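PDB 3A32: probable threonyl-tRNA synthetase 1 from Aeropyrum pernix, which probably activates threonine with ATP and transfers it to the acceptor end of tRNA(Thr), working as a homodimer that binds one zinc ion per subunit. Local coordinates for residues A[8-13]-A[19-24]; A[42-47]-A[316-321]; A[223-228]-A[252-257]. One frame throughout, in Å; residues are numbered along the deposited sequence.

Overall arrangement
Near the N terminus, interaction 1 closes a loop of only five residues, folding the stretch after helix 9-15 back against that helix. After a further stretch that includes helix 34-37, the chain reaches residues 42-47, which interaction 2 joins to the start of helix 317-327, so enclosing most of the catalytic core. Interactions 1 and 2 touch: V20 N probably donates to L43 O, 2.9 Å away, and T19 packs against F44. Interaction 3, between helix 222-243 and the loop 252-257, is nested inside the large loop closed by interaction 2. Its centre lies about 34 Å from that of interaction 2, toward the zinc site, and no contact crosses another.

Interaction 1: residues A[8-13]-A[19-24]; sequences THIDYA and TVKPDS. With SO4 (sulfate ion), chain B.
A13 and T19 meet through both backbone and side chain. The amide of T19 donates to A13 O over 3.0 Å in a nearly straight bond (166° at the hydrogen), reaching the oxygen from above the carbonyl plane instead of along a lone pair. Beside it, T19 OG1 lies 3.2 Å from A13 CB, so an alanine suits the helix side here: its small methyl lets the two backbones draw close. With chi1 at 52°, OG1 sits between the backbone N and the carbonyl carbon of its own residue. There it shares a water with I10 O; the water donates to that carbonyl over 2.9 Å and lies 2.8 Å from T19 OG1.

One turn back along the helix, the apolar part of K21 takes over. I10 CG2 comes within 4.3 Å of K21 CG, alongside the lysine chain, whose amine reaches on toward D11. The charged atoms are not in direct contact: a water donates to D11 OD1 and accepts from K21 NZ. K21 also makes a cation-pi contact with Y14.

D11 owes its position to the helix start. T8 and D11 form a capping box, in which T8 N donates to D11 OD2 over 2.9 Å while I10 N gives a weak bond to T8 OG1. Threonine and aspartate suit these places because their oxygens serve amides that lack partners within the first turn. Farther round, Y12 OH donates to O2 of a sulfate, probably from the crystallisation liquor, 3.2 Å away in the ring plane; K7 and K396 also bind it.

H9 ND1 bonds to E326 and A13 packs on L325, seating helix 9-15 on helix 317-327, while H9 NE2 bonds to L154 N, outside that helix. V20 packs on L118, on helix 112-126 of the second subunit.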
ATOM      1  N   THR A   8      26.709   5.974  -7.752  1.00 11.42           N
ATOM      2  CA  THR A   8      25.664   6.658  -6.989  1.00 10.76           C
ATOM      3  C   THR A   8      24.428   5.745  -6.839  1.00 11.00           C
ATOM      4  O   THR A   8      24.374   4.664  -7.442  1.00 10.94           O
ATOM      5  CB  THR A   8      25.304   7.985  -7.681  1.00 10.68           C
ATOM      6  OG1 THR A   8      24.668   7.694  -8.917  1.00  8.99           O
ATOM      7  CG2 THR A   8      26.615   8.820  -7.957  1.00 12.88           C
ATOM      8  N   HIS A   9      23.463   6.161  -5.996  1.00 10.66           N
ATOM      9  CA  HIS A   9      22.171   5.513  -5.890  1.00  9.30           C
ATOM     10  C   HIS A   9      21.481   5.366  -7.264  1.00  9.87           C
ATOM     11  O   HIS A   9      20.701   4.467  -7.461  1.00 11.35           O
ATOM     12  CB  HIS A   9      21.272   6.296  -4.917  1.00  9.08           C
ATOM     13  CG  HIS A   9      20.761   7.616  -5.446  1.00  7.29           C
ATOM     14  ND1 HIS A   9      21.496   8.785  -5.407  1.00  7.39           N
ATOM     15  CD2 HIS A   9      19.579   7.948  -6.013  1.00  7.53           C
ATOM     16  CE1 HIS A   9      20.786   9.778  -5.917  1.00  5.20           C
ATOM     17  NE2 HIS A   9      19.617   9.295  -6.293  1.00  5.55           N
ATOM     18  N   ILE A  10      21.766   6.227  -8.215  1.00  9.93           N
ATOM     19  CA  ILE A  10      21.200   6.070  -9.598  1.00 10.09           C
ATOM     20  C   ILE A  10      21.696   4.769 -10.238  1.00  9.51           C
ATOM     21  O   ILE A  10      20.951   4.113 -10.976  1.00 10.68           O
ATOM     22  CB  ILE A  10      21.541   7.321 -10.519  1.00  9.73           C
ATOM     23  CG1 ILE A  10      20.705   8.538 -10.122  1.00 10.95           C
ATOM     24  CG2 ILE A  10      21.273   7.060 -12.010  1.00 10.67           C
ATOM     25  CD1 ILE A  10      21.409   9.919 -10.479  1.00 10.72           C
ATOM     26  N   ASP A  11      22.949   4.425  -9.956  1.00  8.89           N
ATOM     27  CA  ASP A  11      23.590   3.188 -10.408  1.00 10.11           C
ATOM     28  C   ASP A  11      23.075   1.960  -9.644  1.00  9.29           C
ATOM     29  O   ASP A  11      22.692   0.965 -10.245  1.00  9.87           O
ATOM     30  CB  ASP A  11      25.120   3.299 -10.199  1.00 10.33           C
ATOM     31  CG  ASP A  11      25.744   4.388 -11.077  1.00 12.10           C
ATOM     32  OD1 ASP A  11      25.422   4.413 -12.282  1.00 13.58           O
ATOM     33  OD2 ASP A  11      26.536   5.195 -10.575  1.00 12.82           O
ATOM     34  N   TYR A  12      23.108   2.030  -8.320  1.00  8.18           N
ATOM     35  CA  TYR A  12      22.532   0.973  -7.488  1.00  7.97           C
ATOM     36  C   TYR A  12      21.056   0.742  -7.771  1.00  8.51           C
ATOM     37  O   TYR A  12      20.659  -0.408  -7.938  1.00  9.04           O
ATOM     38  CB  TYR A  12      22.715   1.303  -6.003  1.00  7.07           C
ATOM     39  CG  TYR A  12      24.148   1.285  -5.567  1.00  6.98           C
ATOM     40  CD1 TYR A  12      24.917   0.110  -5.658  1.00  7.26           C
ATOM     41  CD2 TYR A  12      24.756   2.437  -5.120  1.00  9.76           C
ATOM     42  CE1 TYR A  12      26.218   0.085  -5.263  1.00  8.23           C
ATOM     43  CE2 TYR A  12      26.109   2.438  -4.742  1.00 10.02           C
ATOM     44  CZ  TYR A  12      26.809   1.252  -4.800  1.00  7.88           C
ATOM     45  OH  TYR A  12      28.099   1.237  -4.386  1.00 10.43           O
ATOM     46  N   ALA A  13      20.253   1.818  -7.843  1.00  7.93           N
ATOM     47  CA  ALA A  13      18.817   1.634  -8.056  1.00  8.82           C
ATOM     48  C   ALA A  13      18.558   0.881  -9.374  1.00  8.94           C
ATOM     49  O   ALA A  13      17.622   0.113  -9.460  1.00 10.17           O
ATOM     50  CB  ALA A  13      18.052   2.990  -8.026  1.00  6.62           C
ATOM     51  N   THR A  19      14.739   0.913  -9.837  1.00  6.17           N
ATOM     52  CA  THR A  19      14.164   1.886 -10.808  1.00  6.43           C
ATOM     53  C   THR A  19      14.596   1.636 -12.220  1.00  5.74           C
ATOM     54  O   THR A  19      15.564   0.903 -12.478  1.00  5.27           O
ATOM     55  CB  THR A  19      14.514   3.384 -10.489  1.00  7.55           C
ATOM     56  OG1 THR A  19      15.930   3.516 -10.321  1.00  8.98           O
ATOM     57  CG2 THR A  19      13.843   3.832  -9.201  1.00  7.03           C
ATOM     58  N   VAL A  20      13.836   2.227 -13.138  1.00  6.23           N
ATOM     59  CA  VAL A  20      14.251   2.409 -14.518  1.00  5.38           C
ATOM     60  C   VAL A  20      15.140   3.657 -14.627  1.00  7.46           C
ATOM     61  O   VAL A  20      14.803   4.707 -14.106  1.00  8.24           O
ATOM     62  CB  VAL A  20      13.004   2.534 -15.471  1.00  4.84           C
ATOM     63  CG1 VAL A  20      13.483   2.735 -16.948  1.00  4.04           C
ATOM     64  CG2 VAL A  20      12.094   1.300 -15.362  1.00  2.00           C
ATOM     65  N   LYS A  21      16.269   3.546 -15.309  1.00 10.29           N
ATOM     66  CA  LYS A  21      17.173   4.673 -15.516  1.00 13.15           C
ATOM     67  C   LYS A  21      16.566   5.633 -16.563  1.00 14.40           C
ATOM     68  O   LYS A  21      16.181   5.220 -17.654  1.00 15.71           O
ATOM     69  CB  LYS A  21      18.549   4.150 -15.961  1.00 13.46           C
ATOM     70  CG  LYS A  21      19.739   4.918 -15.390  1.00 16.84           C
ATOM     71  CD  LYS A  21      21.023   4.087 -15.352  1.00 18.52           C
ATOM     72  CE  LYS A  21      21.715   4.107 -16.708  1.00 23.92           C
ATOM     73  NZ  LYS A  21      23.123   3.513 -16.726  1.00 25.25           N
ATOM     74  N   PRO A  22      16.438   6.927 -16.235  1.00 15.85           N
ATOM     75  CA  PRO A  22      15.794   7.881 -17.179  1.00 16.11           C
ATOM     76  C   PRO A  22      16.459   7.933 -18.535  1.00 16.40           C
ATOM     77  O   PRO A  22      15.788   8.144 -19.542  1.00 16.68           O
ATOM     78  CB  PRO A  22      15.955   9.237 -16.506  1.00 16.80           C
ATOM     79  CG  PRO A  22      16.163   8.901 -15.018  1.00 18.80           C
ATOM     80  CD  PRO A  22      16.848   7.541 -14.967  1.00 15.64           C
ATOM     81  N   ASP A  23      17.773   7.757 -18.552  1.00 15.86           N
ATOM     82  CA  ASP A  23      18.530   7.852 -19.771  1.00 16.99           C
ATOM     83  C   ASP A  23      18.867   6.515 -20.406  1.00 16.97           C
ATOM     84  O   ASP A  23      19.625   6.503 -21.347  1.00 16.83           O
ATOM     85  CB  ASP A  23      19.822   8.682 -19.564  1.00 18.08           C
ATOM     86  CG  ASP A  23      20.714   8.141 -18.458  1.00 19.61           C
ATOM     87  OD1 ASP A  23      20.229   7.556 -17.478  1.00 20.39           O
ATOM     88  OD2 ASP A  23      21.934   8.332 -18.547  1.00 27.58           O
ATOM     89  N   SER A  24      18.326   5.406 -19.889  1.00 17.00           N
ATOM     90  CA  SER A  24      18.309   4.124 -20.615  1.00 17.46           C
ATOM     91  C   SER A  24      17.456   4.302 -21.874  1.00 18.25           C
ATOM     92  O   SER A  24      16.437   5.008 -21.866  1.00 17.33           O
ATOM     93  CB  SER A  24      17.720   2.969 -19.755  1.00 16.49           C
ATOM     94  OG  SER A  24      18.608   2.517 -18.724  1.00 15.76           O
TER
HETATM   95  S   SO4 B 472      29.961  -2.552  -5.847  1.00 30.11           S
HETATM   96  O1  SO4 B 472      30.209  -3.922  -5.364  1.00 32.96           O
HETATM   97  O2  SO4 B 472      29.689  -1.483  -4.883  1.00 28.70           O
HETATM   98  O3  SO4 B 472      31.229  -2.208  -6.456  1.00 34.40           O
HETATM   99  O4  SO4 B 472      28.849  -2.604  -6.796  1.00 28.63           O
HETATM  100  O   HOH W   1      18.138   4.447 -11.694  1.00  8.96           O
HETATM  101  O   HOH W   2      24.049   2.530 -14.080  1.00 20.39           O

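Interaction 2: residues A[42-47]-A[316-321]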
ATOM      1  N   PRO A  42      10.326   9.365 -10.892  1.00  8.53           N
ATOM      2  CA  PRO A  42      10.969   8.050 -10.725  1.00  8.33           C
ATOM      3  C   PRO A  42      10.043   6.905 -11.121  1.00  7.20           C
ATOM      4  O   PRO A  42       8.905   6.798 -10.661  1.00  6.45           O
ATOM      5  CB  PRO A  42      11.319   7.989  -9.215  1.00  7.59           C
ATOM      6  CG  PRO A  42      11.444   9.401  -8.804  1.00 10.06           C
ATOM      7  CD  PRO A  42      10.375  10.168  -9.648  1.00  9.35           C
ATOM      8  N   LEU A  43      10.542   6.041 -11.970  1.00  6.05           N
ATOM      9  CA  LEU A  43       9.712   4.909 -12.367  1.00  5.87           C
ATOM     10  C   LEU A  43      10.268   3.685 -11.683  1.00  5.27           C
ATOM     11  O   LEU A  43      11.344   3.210 -12.025  1.00  7.23           O
ATOM     12  CB  LEU A  43       9.642   4.784 -13.914  1.00  4.98           C
ATOM     13  CG  LEU A  43       8.998   3.580 -14.598  1.00  6.39           C
ATOM     14  CD1 LEU A  43       7.545   3.339 -14.141  1.00  3.09           C
ATOM     15  CD2 LEU A  43       9.121   3.748 -16.181  1.00  3.12           C
ATOM     16  N   PHE A  44       9.568   3.227 -10.668  1.00  4.54           N
ATOM     17  CA  PHE A  44       9.953   2.016  -9.958  1.00  4.18           C
ATOM     18  C   PHE A  44       9.696   0.792 -10.795  1.00  4.19           C
ATOM     19  O   PHE A  44       8.661   0.677 -11.462  1.00  3.54           O
ATOM     20  CB  PHE A  44       9.313   1.958  -8.562  1.00  3.91           C
ATOM     21  CG  PHE A  44       9.981   2.863  -7.601  1.00  4.69           C
ATOM     22  CD1 PHE A  44      11.049   2.418  -6.852  1.00  6.20           C
ATOM     23  CD2 PHE A  44       9.629   4.213  -7.543  1.00  8.39           C
ATOM     24  CE1 PHE A  44      11.703   3.292  -5.978  1.00  9.22           C
ATOM     25  CE2 PHE A  44      10.264   5.075  -6.699  1.00  8.92           C
ATOM     26  CZ  PHE A  44      11.314   4.622  -5.912  1.00  7.47           C
ATOM     27  N   SER A  45      10.670  -0.114 -10.785  1.00  4.21           N
ATOM     28  CA  SER A  45      10.640  -1.244 -11.695  1.00  4.34           C
ATOM     29  C   SER A  45      10.228  -2.549 -10.929  1.00  5.05           C
ATOM     30  O   SER A  45       9.564  -2.494  -9.873  1.00  5.58           O
ATOM     31  CB  SER A  45      11.997  -1.311 -12.411  1.00  3.57           C
ATOM     32  OG  SER A  45      12.061  -2.452 -13.223  1.00  4.77           O
ATOM     33  N   LEU A  46      10.611  -3.716 -11.449  1.00  5.48           N
ATOM     34  CA  LEU A  46      10.158  -4.991 -10.876  1.00  5.23           C
ATOM     35  C   LEU A  46      10.788  -5.248  -9.503  1.00  5.75           C
ATOM     36  O   LEU A  46      10.093  -5.668  -8.590  1.00  6.87           O
ATOM     37  CB  LEU A  46      10.460  -6.166 -11.847  1.00  5.38           C
ATOM     38  CG  LEU A  46       9.335  -6.537 -12.844  1.00  6.34           C
ATOM     39  CD1 LEU A  46       8.716  -5.332 -13.534  1.00  2.00           C
ATOM     40  CD2 LEU A  46       9.782  -7.605 -13.884  1.00  5.07           C
ATOM     41  N   GLY A  47      12.095  -5.003  -9.362  1.00  5.46           N
ATOM     42  CA  GLY A  47      12.758  -5.101  -8.078  1.00  4.44           C
ATOM     43  C   GLY A  47      12.264  -4.091  -7.079  1.00  5.15           C
ATOM     44  O   GLY A  47      12.210  -4.375  -5.861  1.00  4.42           O
ATOM     45  N   SER A 316      11.203  12.254   2.851  1.00  8.84           N
ATOM     46  CA  SER A 316      10.961  11.660   1.556  1.00  8.00           C
ATOM     47  C   SER A 316      11.555  10.253   1.584  1.00  7.96           C
ATOM     48  O   SER A 316      12.726  10.068   1.889  1.00  6.30           O
ATOM     49  CB  SER A 316      11.597  12.497   0.467  1.00  7.94           C
ATOM     50  OG  SER A 316      11.631  11.803  -0.771  1.00  8.93           O
ATOM     51  N   ILE A 317      10.719   9.263   1.251  1.00  9.08           N
ATOM     52  CA  ILE A 317      11.116   7.848   1.178  1.00  7.51           C
ATOM     53  C   ILE A 317      12.073   7.596   0.019  1.00  7.54           C
ATOM     54  O   ILE A 317      13.076   6.921   0.196  1.00  7.05           O
ATOM     55  CB  ILE A 317       9.872   6.935   1.079  1.00  8.53           C
ATOM     56  CG1 ILE A 317       9.200   6.898   2.466  1.00 10.59           C
ATOM     57  CG2 ILE A 317      10.283   5.470   0.630  1.00  6.81           C
ATOM     58  CD1 ILE A 317       7.721   6.831   2.402  1.00 16.98           C
ATOM     59  N   GLU A 318      11.767   8.150  -1.154  1.00  6.92           N
ATOM     60  CA  GLU A 318      12.707   8.106  -2.287  1.00  6.77           C
ATOM     61  C   GLU A 318      14.071   8.689  -1.890  1.00  6.04           C
ATOM     62  O   GLU A 318      15.122   8.073  -2.134  1.00  6.00           O
ATOM     63  CB  GLU A 318      12.109   8.866  -3.495  1.00  6.21           C
ATOM     64  CG  GLU A 318      10.929   8.184  -4.193  1.00  4.24           C
ATOM     65  CD  GLU A 318       9.619   8.315  -3.431  1.00  8.41           C
ATOM     66  OE1 GLU A 318       9.556   9.002  -2.393  1.00  7.17           O
ATOM     67  OE2 GLU A 318       8.629   7.704  -3.859  1.00 10.76           O
ATOM     68  N   ARG A 319      14.062   9.872  -1.267  1.00  5.67           N
ATOM     69  CA  ARG A 319      15.320  10.538  -0.892  1.00  6.16           C
ATOM     70  C   ARG A 319      16.065   9.672   0.099  1.00  6.70           C
ATOM     71  O   ARG A 319      17.220   9.315  -0.151  1.00  8.37           O
ATOM     72  CB  ARG A 319      15.092  11.905  -0.288  1.00  5.75           C
ATOM     73  CG  ARG A 319      16.370  12.639   0.009  1.00  5.41           C
ATOM     74  CD  ARG A 319      16.155  13.986   0.725  1.00  9.61           C
ATOM     75  NE  ARG A 319      17.383  14.775   0.531  1.00 17.20           N
ATOM     76  CZ  ARG A 319      18.495  14.710   1.278  1.00 22.18           C
ATOM     77  NH1 ARG A 319      18.577  13.954   2.401  1.00 20.53           N
ATOM     78  NH2 ARG A 319      19.544  15.453   0.911  1.00 24.52           N
ATOM     79  N   PHE A 320      15.390   9.301   1.200  1.00  6.61           N
ATOM     80  CA  PHE A 320      15.928   8.360   2.199  1.00  6.10           C
ATOM     81  C   PHE A 320      16.542   7.146   1.548  1.00  6.31           C
ATOM     82  O   PHE A 320      17.596   6.750   1.915  1.00  5.71           O
ATOM     83  CB  PHE A 320      14.850   7.838   3.182  1.00  5.46           C
ATOM     84  CG  PHE A 320      15.451   7.107   4.341  1.00  4.62           C
ATOM     85  CD1 PHE A 320      15.792   7.794   5.505  1.00  2.30           C
ATOM     86  CD2 PHE A 320      15.764   5.749   4.237  1.00  3.10           C
ATOM     87  CE1 PHE A 320      16.430   7.121   6.576  1.00  3.79           C
ATOM     88  CE2 PHE A 320      16.383   5.071   5.297  1.00  2.86           C
ATOM     89  CZ  PHE A 320      16.722   5.757   6.462  1.00  4.46           C
ATOM     90  N   LEU A 321      15.806   6.514   0.636  1.00  6.78           N
ATOM     91  CA  LEU A 321      16.256   5.319  -0.075  1.00  7.20           C
ATOM     92  C   LEU A 321      17.498   5.622  -0.931  1.00  6.20           C
ATOM     93  O   LEU A 321      18.422   4.821  -0.948  1.00  7.71           O
ATOM     94  CB  LEU A 321      15.113   4.708  -0.900  1.00  5.50           C
ATOM     95  CG  LEU A 321      15.549   3.459  -1.670  1.00 10.90           C
ATOM     96  CD1 LEU A 321      15.908   2.315  -0.700  1.00 12.43           C
ATOM     97  CD2 LEU A 321      14.470   2.992  -2.689  1.00 12.36           C
TER
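F44 pushes the edge of its ring against E318 and L321, three residues apart on one side of helix 317-327; beside it, L43 packs on P74 of the second subunit. The helix is started by S316, whose OG caps the first turn by accepting from R319 N over 3.1 Å; a small hydroxyl residue is well suited to such an N-cap. E318 comes next in the contact. Its CG lies near the plane of the F44 ring, 4.0 Å from F44 CZ and equally far from F44 CE2, so the glutamate offers a methylene to the aromatic rim. The chain then bends at chi2 (77°), turning the carboxylate to 65° from the ring plane and toward its polar partners: OE1 accepts from T161 N and OE2 forms a salt bridge with R52. This buried acid therefore has a mate for each oxygen. One turn on, the branched L321 brings CD2 to 4.3 Å from F44 CE1, again at the ring edge, completing a small apolar patch.

R52, on helix 48-65, also makes a cation-pi contact with F44. The ring thus bridges the loop 42-47 and helix 317-327, whose first turn meets strand 159-170 at F160 and T161.

Interaction 3: residues A[223-228]-A[252-257]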
ATOM      1  N   GLU A 223       3.245  33.101  23.741  1.00 21.02           N
ATOM      2  CA  GLU A 223       2.867  31.916  24.516  1.00 19.99           C
ATOM      3  C   GLU A 223       2.998  30.596  23.732  1.00 18.09           C
ATOM      4  O   GLU A 223       3.570  29.604  24.223  1.00 17.76           O
ATOM      5  CB  GLU A 223       1.444  32.099  25.080  1.00 21.15           C
ATOM      6  CG  GLU A 223       1.335  33.205  26.187  1.00 25.88           C
ATOM      7  CD  GLU A 223       1.164  34.660  25.671  1.00 32.73           C
ATOM      8  OE1 GLU A 223       0.857  34.896  24.477  1.00 35.26           O
ATOM      9  OE2 GLU A 223       1.324  35.599  26.492  1.00 36.87           O
ATOM     10  N   GLU A 224       2.485  30.609  22.505  1.00 16.15           N
ATOM     11  CA  GLU A 224       2.599  29.505  21.547  1.00 14.21           C
ATOM     12  C   GLU A 224       4.038  29.102  21.302  1.00 14.14           C
ATOM     13  O   GLU A 224       4.383  27.920  21.452  1.00 14.20           O
ATOM     14  CB  GLU A 224       1.952  29.906  20.235  1.00 13.07           C
ATOM     15  CG  GLU A 224       0.444  29.805  20.264  1.00 12.33           C
ATOM     16  CD  GLU A 224      -0.160  30.506  19.077  1.00 14.00           C
ATOM     17  OE1 GLU A 224      -0.182  31.742  19.105  1.00 15.96           O
ATOM     18  OE2 GLU A 224      -0.570  29.840  18.089  1.00 10.87           O
ATOM     19  N   TRP A 225       4.876  30.092  20.943  1.00 13.11           N
ATOM     20  CA  TRP A 225       6.275  29.886  20.640  1.00 12.10           C
ATOM     21  C   TRP A 225       7.043  29.345  21.872  1.00 12.65           C
ATOM     22  O   TRP A 225       7.829  28.382  21.785  1.00 11.63           O
ATOM     23  CB  TRP A 225       6.862  31.206  20.100  1.00 12.13           C
ATOM     24  CG  TRP A 225       6.647  31.392  18.605  1.00 11.41           C
ATOM     25  CD1 TRP A 225       5.680  32.133  18.001  1.00 12.01           C
ATOM     26  CD2 TRP A 225       7.402  30.772  17.541  1.00 10.38           C
ATOM     27  NE1 TRP A 225       5.786  32.032  16.618  1.00 12.54           N
ATOM     28  CE2 TRP A 225       6.822  31.187  16.314  1.00 11.75           C
ATOM     29  CE3 TRP A 225       8.492  29.894  17.513  1.00 11.23           C
ATOM     30  CZ2 TRP A 225       7.310  30.779  15.076  1.00  9.10           C
ATOM     31  CZ3 TRP A 225       8.999  29.499  16.271  1.00 11.83           C
ATOM     32  CH2 TRP A 225       8.408  29.954  15.071  1.00 10.97           C
ATOM     33  N   GLU A 226       6.769  29.930  23.037  1.00 13.41           N
ATOM     34  CA  GLU A 226       7.386  29.503  24.291  1.00 14.43           C
ATOM     35  C   GLU A 226       6.986  28.115  24.716  1.00 12.85           C
ATOM     36  O   GLU A 226       7.827  27.365  25.109  1.00 14.34           O
ATOM     37  CB  GLU A 226       7.077  30.496  25.410  1.00 15.18           C
ATOM     38  CG  GLU A 226       7.800  31.816  25.158  1.00 22.54           C
ATOM     39  CD  GLU A 226       7.603  32.855  26.250  1.00 29.56           C
ATOM     40  OE1 GLU A 226       6.488  32.942  26.816  1.00 34.01           O
ATOM     41  OE2 GLU A 226       8.577  33.598  26.507  1.00 31.00           O
ATOM     42  N   GLY A 227       5.717  27.776  24.650  1.00 11.98           N
ATOM     43  CA  GLY A 227       5.256  26.428  24.986  1.00 11.20           C
ATOM     44  C   GLY A 227       5.839  25.383  24.033  1.00 11.18           C
ATOM     45  O   GLY A 227       6.284  24.348  24.474  1.00 11.11           O
ATOM     46  N   ALA A 228       5.872  25.688  22.731  1.00 11.84           N
ATOM     47  CA  ALA A 228       6.461  24.815  21.689  1.00 11.59           C
ATOM     48  C   ALA A 228       7.962  24.673  21.797  1.00 11.10           C
ATOM     49  O   ALA A 228       8.448  23.577  21.868  1.00 12.06           O
ATOM     50  CB  ALA A 228       6.027  25.269  20.269  1.00 10.93           C
ATOM     51  N   GLY A 252      16.434  31.750  15.579  1.00 16.98           N
ATOM     52  CA  GLY A 252      16.009  32.436  14.378  1.00 16.05           C
ATOM     53  C   GLY A 252      15.865  31.565  13.150  1.00 15.98           C
ATOM     54  O   GLY A 252      15.611  32.092  12.065  1.00 15.71           O
ATOM     55  N   GLU A 253      16.005  30.244  13.292  1.00 15.58           N
ATOM     56  CA  GLU A 253      15.940  29.347  12.117  1.00 16.00           C
ATOM     57  C   GLU A 253      14.613  28.656  11.913  1.00 14.60           C
ATOM     58  O   GLU A 253      14.431  27.958  10.915  1.00 14.48           O
ATOM     59  CB  GLU A 253      17.056  28.290  12.089  1.00 16.05           C
ATOM     60  CG  GLU A 253      18.513  28.841  12.134  1.00 21.47           C
ATOM     61  CD  GLU A 253      18.979  29.656  10.917  1.00 27.91           C
ATOM     62  OE1 GLU A 253      18.286  29.728   9.874  1.00 31.29           O
ATOM     63  OE2 GLU A 253      20.079  30.249  11.018  1.00 31.90           O
ATOM     64  N   ALA A 254      13.686  28.823  12.845  1.00 12.96           N
ATOM     65  CA  ALA A 254      12.363  28.169  12.708  1.00 12.36           C
ATOM     66  C   ALA A 254      11.642  28.615  11.432  1.00 11.95           C
ATOM     67  O   ALA A 254      11.942  29.664  10.874  1.00 11.65           O
ATOM     68  CB  ALA A 254      11.494  28.456  13.928  1.00 10.81           C
ATOM     69  N   ALA A 255      10.683  27.825  10.979  1.00 12.05           N
ATOM     70  CA  ALA A 255       9.689  28.317   9.993  1.00 11.72           C
ATOM     71  C   ALA A 255       8.914  29.502  10.583  1.00 11.04           C
ATOM     72  O   ALA A 255       8.772  29.597  11.799  1.00 10.95           O
ATOM     73  CB  ALA A 255       8.702  27.206   9.639  1.00 10.51           C
ATOM     74  N   PHE A 256       8.363  30.351   9.726  1.00 11.16           N
ATOM     75  CA  PHE A 256       7.452  31.415  10.158  1.00 11.46           C
ATOM     76  C   PHE A 256       6.281  30.928  10.982  1.00 11.45           C
ATOM     77  O   PHE A 256       5.749  31.710  11.771  1.00 12.81           O
ATOM     78  CB  PHE A 256       6.958  32.323   8.983  1.00 11.93           C
ATOM     79  CG  PHE A 256       5.887  31.693   8.079  1.00 12.51           C
ATOM     80  CD1 PHE A 256       4.528  31.854   8.361  1.00 13.13           C
ATOM     81  CD2 PHE A 256       6.260  30.965   6.934  1.00 13.81           C
ATOM     82  CE1 PHE A 256       3.537  31.288   7.550  1.00 15.17           C
ATOM     83  CE2 PHE A 256       5.299  30.374   6.089  1.00 14.98           C
ATOM     84  CZ  PHE A 256       3.917  30.526   6.398  1.00 17.16           C
ATOM     85  N   TYR A 257       5.861  29.672  10.802  1.00 10.65           N
ATOM     86  CA  TYR A 257       4.673  29.118  11.511  1.00  9.92           C
ATOM     87  C   TYR A 257       4.979  28.197  12.671  1.00  9.90           C
ATOM     88  O   TYR A 257       4.040  27.604  13.216  1.00 11.54           O
ATOM     89  CB  TYR A 257       3.718  28.350  10.562  1.00 10.02           C
ATOM     90  CG  TYR A 257       4.452  27.338   9.711  1.00 10.58           C
ATOM     91  CD1 TYR A 257       4.603  26.010  10.110  1.00 10.53           C
ATOM     92  CD2 TYR A 257       5.052  27.740   8.510  1.00 12.84           C
ATOM     93  CE1 TYR A 257       5.319  25.096   9.297  1.00 10.20           C
ATOM     94  CE2 TYR A 257       5.760  26.853   7.706  1.00 11.82           C
ATOM     95  CZ  TYR A 257       5.872  25.531   8.093  1.00 11.93           C
ATOM     96  OH  TYR A 257       6.594  24.700   7.258  1.00 11.93           O
TER
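W225 reaches from helix 222-243 to the loop 252-257, and its six-membered ring carries the contact. The apolar part is made with A254, whose CB lies near the indole plane, 3.6 Å from W225 CZ3 and as near to W225 CH2. Alanine fits because its methyl can meet the rim of the ring without forcing the loop away.

Two further touches are between ring edge and backbone carbonyl oxygens. A255 O approaches in the plane of the indole to 3.3 Å from W225 CH2, and F256 O, also in plane, stands 3.8 Å from W225 CZ2. These are no conventional hydrogen bonds, but the slightly positive C-H rim probably favours the oxygens facing it. Torsion at the root of the side chain (chi1 -85°) places CG anti to the carbonyl carbon, and the end of the indole then comes nearer to the loop than its root does.

The single conventional donor of the indole is used outside the contact: NE1 bonds to M219 O. F285 and F218 add edge-to-face ring contacts. Within the loop, Y257 CD2 sits 3.5 Å above the centre of the F256 ring, while A255 CB lies over a face of Y257, toward its rim. Y257 in turn brings its side chain to about 5 Å from that of the zinc ligand H310.

Replacing W225 by an alanine would probably cost M219 O its bond from the indole N-H and open a gap beside A254 and the two carbonyls.

Chemically, then, the helix meets the loop through one large flat residue, its C-H rim, probably weakly electropositive, turned to a methyl and two carbonyl oxygens. Backbone bonds to M208, M219 and F285 also hold the loop, and the N-H bond to M219 O, with the rings of F218 and F285, probably fixes the indole's rotation.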